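Local atomic coordinates of periplasmic binding protein (Thermotoga lettingae TMO, PDB entry 4RY8), a protein that binds 5-methylthioribose in the cleft between its two domains and probably hands this sugar to a membrane transporter for uptake. Residues E113-Q116 against D117-L120; K152-K155 against M156-I160; D231-T234 against E235-Q238. All coordinates share one frame; numbering follows the deposited sequence.

Contact 1 (E113-Q116 against D117-L120); sequences EIEQ and DDLL. With SR1 (5-S-methyl-5-thio-alpha-D-ribofuranose), chain G.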
# COMPACT_ATOMS: atom_id res chain seq x y z
N GLU C 113 -4.89 4.10 -18.29
CA GLU C 113 -3.99 3.06 -17.90
C GLU C 113 -4.65 2.12 -16.86
O GLU C 113 -4.97 2.53 -15.74
CB GLU C 113 -2.72 3.66 -17.32
CG GLU C 113 -1.92 4.51 -18.27
CD GLU C 113 -0.75 5.16 -17.56
OE1 GLU C 113 -0.25 4.60 -16.55
OE2 GLU C 113 -0.29 6.25 -18.01
N ILE C 114 -4.83 0.87 -17.27
CA ILE C 114 -5.27 -0.22 -16.38
C ILE C 114 -4.05 -0.87 -15.71
O ILE C 114 -3.07 -1.20 -16.38
CB ILE C 114 -6.10 -1.29 -17.15
CG1 ILE C 114 -7.30 -0.62 -17.83
CG2 ILE C 114 -6.57 -2.37 -16.20
CD1 ILE C 114 -8.08 -1.48 -18.81
N GLU C 115 -4.09 -1.02 -14.40
CA GLU C 115 -3.14 -1.90 -13.74
C GLU C 115 -3.73 -2.49 -12.50
O GLU C 115 -4.83 -2.11 -12.09
CB GLU C 115 -1.87 -1.13 -13.36
CG GLU C 115 -2.14 0.12 -12.55
CD GLU C 115 -0.91 0.53 -11.78
OE1 GLU C 115 -0.19 1.45 -12.24
OE2 GLU C 115 -0.67 -0.08 -10.73
N GLN C 116 -2.97 -3.40 -11.90
CA GLN C 116 -3.44 -4.09 -10.70
C GLN C 116 -2.98 -3.45 -9.41
O GLN C 116 -2.89 -4.14 -8.37
CB GLN C 116 -2.96 -5.50 -10.75
CG GLN C 116 -3.44 -6.23 -11.97
CD GLN C 116 -2.77 -7.55 -12.14
OE1 GLN C 116 -3.31 -8.58 -11.80
NE2 GLN C 116 -1.58 -7.52 -12.67
N ASP C 117 -2.76 -2.13 -9.46
CA ASP C 117 -2.22 -1.36 -8.34
C ASP C 117 -0.93 -2.04 -7.98
O ASP C 117 -0.77 -2.60 -6.90
CB ASP C 117 -3.18 -1.22 -7.15
CG ASP C 117 -2.78 -0.11 -6.22
OD1 ASP C 117 -1.60 0.36 -6.26
OD2 ASP C 117 -3.62 0.37 -5.45
N ASP C 118 0.04 -1.98 -8.89
CA ASP C 118 1.30 -2.72 -8.65
C ASP C 118 2.20 -2.25 -7.49
O ASP C 118 2.98 -3.05 -6.91
CB ASP C 118 2.09 -2.86 -9.93
CG ASP C 118 1.42 -3.78 -10.90
OD1 ASP C 118 1.17 -4.98 -10.55
OD2 ASP C 118 1.06 -3.28 -11.97
N LEU C 119 2.11 -0.97 -7.18
CA LEU C 119 2.78 -0.43 -6.02
C LEU C 119 2.16 -1.07 -4.76
O LEU C 119 2.85 -1.52 -3.88
CB LEU C 119 2.66 1.06 -6.01
CG LEU C 119 3.47 1.77 -7.10
CD1 LEU C 119 3.26 3.26 -7.08
CD2 LEU C 119 4.93 1.40 -6.97
N LEU C 120 0.85 -1.13 -4.66
CA LEU C 120 0.29 -1.83 -3.52
C LEU C 120 0.67 -3.32 -3.46
O LEU C 120 0.99 -3.82 -2.37
CB LEU C 120 -1.24 -1.68 -3.48
CG LEU C 120 -1.92 -2.30 -2.26
CD1 LEU C 120 -1.52 -1.70 -0.93
CD2 LEU C 120 -3.43 -2.13 -2.40
CS SR1 G . 6.28 -10.38 -17.50
S SR1 G . 5.26 -9.19 -16.66
C5 SR1 G . 4.34 -10.43 -15.71
C4 SR1 G . 3.30 -9.78 -14.81
O4 SR1 G . 2.47 -9.04 -15.64
C1 SR1 G . 1.09 -9.18 -15.27
O1 SR1 G . 0.64 -7.92 -14.87
C2 SR1 G . 0.97 -10.17 -14.12
O2 SR1 G . 0.53 -9.66 -12.84
C3 SR1 G . 2.38 -10.73 -14.06
O3 SR1 G . 2.79 -10.87 -12.71
O HOH W 1 0.31 1.07 -8.49
O HOH W 2 -0.76 -4.81 -13.14
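Because CG of Glu-115 sits between its backbone N and carbonyl carbon (chi1 53°) and the chain runs extended beyond it, the carboxylate swings forward to the backbone of Asp-118. There Glu-115 OE2 accepts the N-H of Asp-118 at 2.7 Å in a fairly straight bond (157°) that meets the oxygen nearly along its C-O axis. A water donates to the same Glu-115 OE2 at 2.7 Å and to Asp-117 OD1, and accepts from Leu-119 N. Asp-117 is the N-cap of helix 118-132: Asp-117 OD1 takes a longer bond of 3.3 Å from Leu-120 N, which comes from above the carboxylate plane; Tyr-123 OH of the second subunit is bonded to the same oxygen. Here the chain leaves the parallel sheet of one domain through strand 113-115 and enters the other, an interdomain crossover of the periplasmic binding protein fold. Glu-115 OE2 lies 3.8 Å from Asp-118 OD2, a like-charge approach probably eased by Lys-152 at Glu-115 and Arg-153 at Asp-118. Replacing Glu-115 by an alanine is likely to leave Asp-118 N without this acceptor and to take one counter-charge from Lys-152. The extended side chain of Gln-116 directs NE2 to O2 of the methylthioribose at 3.0 Å, while its OE1 is held by Thr-253. A second water accepts from Gln-116 N and NE2 and donates to Asp-118 OD2 at 2.6 Å.

Contact 2 (K152-K155 against M156-I160); sequences KRDK and MWQII. With SR1 (5-S-methyl-5-thio-alpha-D-ribofuranose), chain G.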
# COMPACT_ATOMS: atom_id res chain seq x y z
N LYS C 152 7.44 -1.45 -10.99
CA LYS C 152 6.62 -0.95 -9.89
C LYS C 152 6.77 -1.84 -8.63
O LYS C 152 7.06 -1.35 -7.52
CB LYS C 152 5.17 -0.90 -10.32
CG LYS C 152 4.85 0.13 -11.35
CD LYS C 152 3.46 -0.08 -11.96
CE LYS C 152 3.32 0.75 -13.25
NZ LYS C 152 1.98 0.61 -13.93
N ARG C 153 6.57 -3.13 -8.78
CA ARG C 153 6.75 -4.02 -7.62
C ARG C 153 8.17 -3.93 -7.09
O ARG C 153 8.38 -3.93 -5.88
CB ARG C 153 6.46 -5.43 -7.98
CG ARG C 153 4.99 -5.57 -8.29
CD ARG C 153 4.65 -6.84 -9.04
NE ARG C 153 3.35 -6.71 -9.73
CZ ARG C 153 2.87 -7.55 -10.64
NH1 ARG C 153 3.56 -8.64 -10.98
NH2 ARG C 153 1.69 -7.30 -11.25
N ASP C 154 9.15 -3.82 -7.99
CA ASP C 154 10.55 -3.77 -7.51
C ASP C 154 10.80 -2.61 -6.50
O ASP C 154 11.46 -2.80 -5.46
CB ASP C 154 11.50 -3.70 -8.69
CG ASP C 154 12.94 -3.60 -8.26
OD1 ASP C 154 13.54 -4.57 -7.78
OD2 ASP C 154 13.39 -2.48 -8.33
N LYS C 155 10.25 -1.43 -6.79
CA LYS C 155 10.44 -0.25 -5.94
C LYS C 155 10.00 -0.48 -4.53
O LYS C 155 10.58 0.02 -3.56
CB LYS C 155 9.70 0.95 -6.54
CG LYS C 155 10.27 1.51 -7.83
CD LYS C 155 11.64 2.12 -7.61
CE LYS C 155 12.04 3.05 -8.74
NZ LYS C 155 13.40 3.63 -8.53
N MET C 156 8.91 -1.25 -4.39
CA MET C 156 8.37 -1.52 -3.09
C MET C 156 9.22 -2.52 -2.35
O MET C 156 9.37 -2.39 -1.14
CB MET C 156 6.90 -1.94 -3.22
CG MET C 156 5.96 -0.78 -3.55
SD MET C 156 6.07 0.74 -2.55
CE MET C 156 4.37 1.29 -2.61
N TRP C 157 9.85 -3.47 -3.07
CA TRP C 157 10.85 -4.34 -2.45
C TRP C 157 12.01 -3.55 -1.87
O TRP C 157 12.46 -3.79 -0.74
CB TRP C 157 11.31 -5.41 -3.43
CG TRP C 157 12.55 -6.25 -3.08
CD1 TRP C 157 13.69 -6.38 -3.85
CD2 TRP C 157 12.74 -7.09 -1.94
NE1 TRP C 157 14.57 -7.27 -3.25
CE2 TRP C 157 14.00 -7.71 -2.07
CE3 TRP C 157 11.96 -7.38 -0.80
CZ2 TRP C 157 14.51 -8.58 -1.10
CZ3 TRP C 157 12.47 -8.28 0.16
CH2 TRP C 157 13.71 -8.87 -0.00
N GLN C 158 12.53 -2.60 -2.62
CA GLN C 158 13.61 -1.78 -2.11
C GLN C 158 13.21 -1.05 -0.80
O GLN C 158 14.04 -0.91 0.09
CB GLN C 158 14.03 -0.77 -3.19
CG GLN C 158 14.29 -1.37 -4.56
CD GLN C 158 15.32 -2.52 -4.55
OE1 GLN C 158 16.21 -2.55 -3.72
NE2 GLN C 158 15.16 -3.48 -5.45
N ILE C 159 11.93 -0.63 -0.67
CA ILE C 159 11.49 0.11 0.50
C ILE C 159 11.36 -0.83 1.70
O ILE C 159 11.70 -0.45 2.83
CB ILE C 159 10.18 0.90 0.20
CG1 ILE C 159 10.48 2.38 -0.03
CG2 ILE C 159 9.22 0.89 1.36
CD1 ILE C 159 11.44 2.66 -1.16
N ILE C 160 10.87 -2.03 1.46
CA ILE C 160 10.87 -3.05 2.52
C ILE C 160 12.28 -3.32 3.00
O ILE C 160 12.50 -3.47 4.20
CB ILE C 160 10.22 -4.37 2.10
CG1 ILE C 160 8.76 -4.37 2.55
CG2 ILE C 160 10.91 -5.56 2.76
CD1 ILE C 160 8.00 -3.19 2.03
CS SR1 G . 6.28 -10.38 -17.50
S SR1 G . 5.26 -9.19 -16.66
C5 SR1 G . 4.34 -10.43 -15.71
C4 SR1 G . 3.30 -9.78 -14.81
O4 SR1 G . 2.47 -9.04 -15.64
C1 SR1 G . 1.09 -9.18 -15.27
O1 SR1 G . 0.64 -7.92 -14.87
C2 SR1 G . 0.97 -10.17 -14.12
O2 SR1 G . 0.53 -9.66 -12.84
C3 SR1 G . 2.38 -10.73 -14.06
O3 SR1 G . 2.79 -10.87 -12.71
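Asp-154 OD1 is gripped from two quarters, by NE2 of Gln-158 one helical turn on and by the hydroxyl of Tyr-141. This i to i+4 pair lies on helix 148-163, which connects strands 137-142 and 167-173 in a beta-alpha-beta unit of the second domain. The Gln-158 NE2 to Asp-154 OD1 bond measures 3.0 Å; the oxygen lies in the plane of the amide, whereas the donor reaches the syn side of the carboxylate from out of its plane, the two planes being turned 49° apart. With CG of Asp-154 anti to the backbone N (chi1 178°) and Gln-158 bent at chi2, the two polar ends are brought together, and Gln-158 CG rests 3.3 Å from Asp-154 O, while Gln-158 OE1 is bonded to Lys-161 farther along the helix. Asp-154 O also accepts the helical bond from Gln-158 N, so the glutamine touches Asp-154 through backbone, methylene and amide alike. Arg-153 O receives Trp-157 N at 3.2 Å and, weakly, Met-156 N. The indole of Trp-157 turns back toward the sheet, where its NE1 is bonded to Glu-169 and its ring meets that of Tyr-141.

On other sides of the helix the neighbours change. Met-156 and Ile-159 pack on their own counterparts in the second subunit, and Lys-155 makes a cation-pi contact with Trp-162 of that subunit. Arg-153 instead extends from the helix into the sugar pocket, its guanidinium also bound to Asp-118 and to the carbonyl of Met-204, partners that should limit its rotation. The guanidinium presents its edge to two neighbouring hydroxyls: Arg-153 NH1 donates to SR1 O3 at 2.9 Å, and Arg-153 NH2 to SR1 O2, which lies in the guanidinium plane, at 3.1 Å.

Contact 3 (D231-T234 against E235-Q238); sequences DVTT and EDIQ. With SR1 (5-S-methyl-5-thio-alpha-D-ribofuranose), chain G.
Thr-233 caps Asp-236 N as the N-cap of helix 234-240, where the loop after strand 226-230 passes into the helix. Among the hydrogen bonds, the capping one runs from Asp-236 N to Thr-233 OG1 at 3.0 Å and is almost straight (175°). The Thr-233 hydroxyl is set for this by chi1 of 66°, which places OG1 between the backbone N and the carbonyl carbon; a water lies 2.9 Å from the same Thr-233 OG1. Ile-237 N then bonds to Thr-233 O at 2.9 Å and Gln-238 N to Thr-234 O at 2.8 Å, the first backbone bonds of the helix.

Van der Waals contacts lie elsewhere on the turn. Val-232 CG2 touches Ile-237 CG1 at 4.0 Å, an apolar pair whose two side chains both pack on Met-299 of helix 299-305. The methyl Thr-234 CG2 lies 3.4 Å from the amide nitrogen NE2 of Gln-238.

Ligand binding falls to Asp-231, just ahead of the cap, whose carboxylate takes one sugar hydroxyl on each oxygen. Asp-206 N donates to OD2 as well, which probably steadies the group. SR1 O2 donates to Asp-231 OD1 at 2.7 Å, and SR1 O3 to Asp-231 OD2 at 2.5 Å.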
# COMPACT_ATOMS: atom_id res chain seq x y z
N ASP C 231 0.25 -12.89 -8.15
CA ASP C 231 -0.68 -13.53 -9.09
C ASP C 231 -1.31 -14.75 -8.44
O ASP C 231 -0.75 -15.37 -7.55
CB ASP C 231 -0.10 -13.91 -10.47
CG ASP C 231 0.56 -12.73 -11.16
OD1 ASP C 231 -0.04 -11.64 -11.16
OD2 ASP C 231 1.69 -12.89 -11.70
N VAL C 232 -2.52 -15.04 -8.89
CA VAL C 232 -3.22 -16.25 -8.45
C VAL C 232 -3.98 -16.81 -9.66
O VAL C 232 -4.53 -16.06 -10.51
CB VAL C 232 -4.08 -15.95 -7.21
CG1 VAL C 232 -5.17 -14.93 -7.55
CG2 VAL C 232 -4.65 -17.23 -6.61
N THR C 233 -3.92 -18.13 -9.78
CA THR C 233 -4.69 -18.89 -10.77
C THR C 233 -5.07 -20.21 -10.10
O THR C 233 -4.62 -20.49 -8.99
CB THR C 233 -3.88 -19.21 -12.04
OG1 THR C 233 -2.83 -20.12 -11.71
CG2 THR C 233 -3.29 -17.96 -12.70
N THR C 234 -5.87 -21.03 -10.78
CA THR C 234 -6.16 -22.37 -10.28
C THR C 234 -4.88 -23.22 -10.20
O THR C 234 -4.65 -23.90 -9.19
CB THR C 234 -7.23 -23.05 -11.13
OG1 THR C 234 -8.46 -22.34 -10.92
CG2 THR C 234 -7.40 -24.50 -10.76
N GLU C 235 -4.02 -23.13 -11.21
CA GLU C 235 -2.70 -23.77 -11.13
C GLU C 235 -1.94 -23.37 -9.87
O GLU C 235 -1.41 -24.22 -9.16
CB GLU C 235 -1.88 -23.46 -12.38
CG GLU C 235 -2.30 -24.29 -13.58
CD GLU C 235 -1.66 -23.83 -14.87
OE1 GLU C 235 -0.73 -22.96 -14.85
OE2 GLU C 235 -2.08 -24.36 -15.91
N ASP C 236 -1.86 -22.07 -9.61
CA ASP C 236 -1.24 -21.57 -8.39
C ASP C 236 -1.86 -22.13 -7.14
O ASP C 236 -1.17 -22.65 -6.26
CB ASP C 236 -1.37 -20.06 -8.36
CG ASP C 236 -0.54 -19.38 -9.48
OD1 ASP C 236 0.29 -20.09 -10.08
OD2 ASP C 236 -0.76 -18.18 -9.74
N ILE C 237 -3.18 -21.99 -7.04
CA ILE C 237 -3.94 -22.63 -5.92
C ILE C 237 -3.56 -24.10 -5.67
O ILE C 237 -3.24 -24.49 -4.51
CB ILE C 237 -5.45 -22.45 -6.15
CG1 ILE C 237 -5.81 -20.96 -5.95
CG2 ILE C 237 -6.26 -23.36 -5.23
CD1 ILE C 237 -7.16 -20.54 -6.53
N GLN C 238 -3.59 -24.90 -6.75
CA GLN C 238 -3.32 -26.35 -6.66
C GLN C 238 -1.94 -26.56 -6.12
O GLN C 238 -1.70 -27.43 -5.29
CB GLN C 238 -3.33 -27.02 -8.03
CG GLN C 238 -4.69 -27.15 -8.66
CD GLN C 238 -4.61 -27.34 -10.18
OE1 GLN C 238 -3.53 -27.37 -10.79
NE2 GLN C 238 -5.76 -27.46 -10.79
CS SR1 G . 6.28 -10.38 -17.50
S SR1 G . 5.26 -9.19 -16.66
C5 SR1 G . 4.34 -10.43 -15.71
C4 SR1 G . 3.30 -9.78 -14.81
O4 SR1 G . 2.47 -9.04 -15.64
C1 SR1 G . 1.09 -9.18 -15.27
O1 SR1 G . 0.64 -7.92 -14.87
C2 SR1 G . 0.97 -10.17 -14.12
O2 SR1 G . 0.53 -9.66 -12.84
C3 SR1 G . 2.38 -10.73 -14.06
O3 SR1 G . 2.79 -10.87 -12.71
O HOH W 3 -0.37 -19.71 -13.09

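All three contacts are local and each lends one residue to the same sugar, but they differ in setting. Contacts 1 and 3 are buried and each leads into a helix through an N-cap, whereas contact 2 is partly buried and lies wholly within a helix. Contacts 1 and 2 are tied by two salt bridges and by packing of Leu-119 on Met-156, and both meet the second subunit. Contact 3 touches neither, has no partner on the other chain, and joins them through the ligand. Contact 1 sets carboxylates among basic groups, contact 2 pairs a carboxylate with a side-chain amide on a helix facing the subunit interface, and contact 3 relies on a hydroxyl cap and a small apolar pair.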